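Local coordinates for protein cytochrome B5 (Ectothiorhodospira shaposhnikovii, PDB 1CXY) that binds heme through two axial histidine ligands to its iron and probably carries electrons, as in other members of the cytochrome b5 family, at residues A27-V32 / L82-L86. Sequence-based numbering, arbitrary orientation.
Sequences AIHGKV and LIGTL
Val32 and Gly84 face each other as a hydrogen-bonded antiparallel pair where strand 82-85 of the cytochrome b5 sheet lies against the hairpin strand 31-34; Thr85 also makes backbone bonds to Pro8 and Phe10. A classic beta bulge breaks the regular pairing: Ile83 and Gly84 both stand opposite Val32, whose O takes a straight bond from Ile83 N at 2.8 Å and a weak one from Gly84 N. Val32 N returns a bond to Gly84 O.

Val32 divides its two methyls between neighbours. With CG1 anti to the backbone N (chi1 177°), that methyl is turned onto Ile83, Val32 CG1 to Ile83 CG1 measuring 3.9 Å. CG2 goes the other way, to CD1 of Leu86, whose side chain runs at about a right angle to the valine. CD2 of Leu86 rests 3.9 Å from Ala27 CB, so Leu86 reaches across to the first hairpin strand. Helix 12-15 covers this side, with Leu12 on Ala27 and Leu86 and Val15 on Val32.

On the face carrying Lys31 and Thr85, CD1 of Leu82 slants in against Lys31 CB at 3.7 Å. Bends at chi3 and chi4 (-77° and -69°) then fold the lysine back over the type I' turn of its own hairpin, where NZ bonds His29 O. Replacing this lysine with an alanine would probably leave His29 O without its ammonium partner and the Leu82 methyl without the lower lysine chain, though CB would still touch it.

Beyond the Lys31-Thr85 pair, Gly30 O accepts Leu86 N, and a water closes the end of the pairing by donating to Gly30 O at 2.9 Å and to Leu86 O at 3.0 Å.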
loop_
_atom_site.group_PDB
_atom_site.type_symbol
_atom_site.label_atom_id
_atom_site.label_comp_id
_atom_site.label_asym_id
_atom_site.label_seq_id
_atom_site.Cartn_x
_atom_site.Cartn_y
_atom_site.Cartn_z
ATOM N N ALA A 27 3.730 1.281 -3.279
ATOM C CA ALA A 27 4.370 2.601 -3.197
ATOM C C ALA A 27 3.205 3.607 -3.194
ATOM O O ALA A 27 2.309 3.545 -4.054
ATOM C CB ALA A 27 5.324 2.874 -4.344
ATOM N N ILE A 28 3.163 4.505 -2.232
ATOM C CA ILE A 28 2.106 5.524 -2.099
ATOM C C ILE A 28 2.796 6.834 -1.698
ATOM O O ILE A 28 3.578 6.829 -0.743
ATOM C CB ILE A 28 1.063 5.174 -1.034
ATOM C CG1 ILE A 28 0.244 3.947 -1.441
ATOM C CG2 ILE A 28 0.098 6.334 -0.756
ATOM C CD1 ILE A 28 -0.513 3.299 -0.292
ATOM N N HIS A 29 2.553 7.924 -2.437
ATOM C CA HIS A 29 3.199 9.193 -2.111
ATOM C C HIS A 29 4.710 9.121 -1.973
ATOM O O HIS A 29 5.286 9.725 -1.048
ATOM C CB HIS A 29 2.601 9.750 -0.802
ATOM C CG HIS A 29 1.172 10.182 -0.958
ATOM N ND1 HIS A 29 0.757 10.907 -2.046
ATOM C CD2 HIS A 29 0.102 10.017 -0.150
ATOM C CE1 HIS A 29 -0.545 11.136 -1.915
ATOM N NE2 HIS A 29 -0.968 10.584 -0.813
ATOM N N GLY A 30 5.380 8.381 -2.856
ATOM C CA GLY A 30 6.832 8.269 -2.829
ATOM C C GLY A 30 7.378 7.431 -1.674
ATOM O O GLY A 30 8.603 7.465 -1.481
ATOM N N LYS A 31 6.560 6.736 -0.914
ATOM C CA LYS A 31 7.018 5.917 0.208
ATOM C C LYS A 31 6.640 4.464 -0.113
ATOM O O LYS A 31 5.697 4.208 -0.860
ATOM C CB LYS A 31 6.457 6.359 1.555
ATOM C CG LYS A 31 6.991 7.727 1.987
ATOM C CD LYS A 31 6.222 8.319 3.160
ATOM C CE LYS A 31 4.882 8.899 2.740
ATOM N NZ LYS A 31 5.001 10.128 1.916
ATOM N N VAL A 32 7.428 3.554 0.451
ATOM C CA VAL A 32 7.220 2.126 0.236
ATOM C C VAL A 32 6.763 1.448 1.516
ATOM O O VAL A 32 7.260 1.704 2.615
ATOM C CB VAL A 32 8.509 1.471 -0.308
ATOM C CG1 VAL A 32 8.314 -0.045 -0.454
ATOM C CG2 VAL A 32 8.868 2.062 -1.668
ATOM N N LEU A 82 5.327 1.349 6.897
ATOM C CA LEU A 82 6.388 1.983 6.127
ATOM C C LEU A 82 7.674 1.172 6.180
ATOM O O LEU A 82 8.068 0.712 7.256
ATOM C CB LEU A 82 6.719 3.361 6.744
ATOM C CG LEU A 82 7.829 4.154 6.042
ATOM C CD1 LEU A 82 7.315 4.569 4.673
ATOM C CD2 LEU A 82 8.173 5.389 6.885
ATOM N N ILE A 83 8.368 0.961 5.057
ATOM C CA ILE A 83 9.692 0.336 5.122
ATOM C C ILE A 83 10.759 1.161 4.409
ATOM O O ILE A 83 11.952 0.860 4.564
ATOM C CB ILE A 83 9.727 -1.112 4.596
ATOM C CG1 ILE A 83 9.254 -1.174 3.135
ATOM C CG2 ILE A 83 8.863 -2.031 5.466
ATOM C CD1 ILE A 83 9.534 -2.501 2.428
ATOM N N GLY A 84 10.396 2.174 3.631
ATOM C CA GLY A 84 11.412 2.987 2.940
ATOM C C GLY A 84 10.792 4.002 1.990
ATOM O O GLY A 84 9.595 4.263 2.041
ATOM N N THR A 85 11.661 4.632 1.192
ATOM C CA THR A 85 11.197 5.598 0.201
ATOM C C THR A 85 11.464 5.069 -1.206
ATOM O O THR A 85 12.211 4.107 -1.410
ATOM C CB THR A 85 11.894 6.965 0.326
ATOM O OG1 THR A 85 13.298 6.767 0.133
ATOM C CG2 THR A 85 11.643 7.554 1.711
ATOM N N LEU A 86 10.814 5.689 -2.170
ATOM C CA LEU A 86 10.934 5.317 -3.572
ATOM C C LEU A 86 11.952 6.203 -4.278
ATOM O O LEU A 86 11.871 7.431 -4.060
ATOM C CB LEU A 86 9.536 5.477 -4.186
ATOM C CG LEU A 86 9.242 4.807 -5.517
ATOM C CD1 LEU A 86 9.370 3.298 -5.377
ATOM C CD2 LEU A 86 7.887 5.236 -6.034
HETATM O O HOH W 1 10.206 9.544 -2.652
#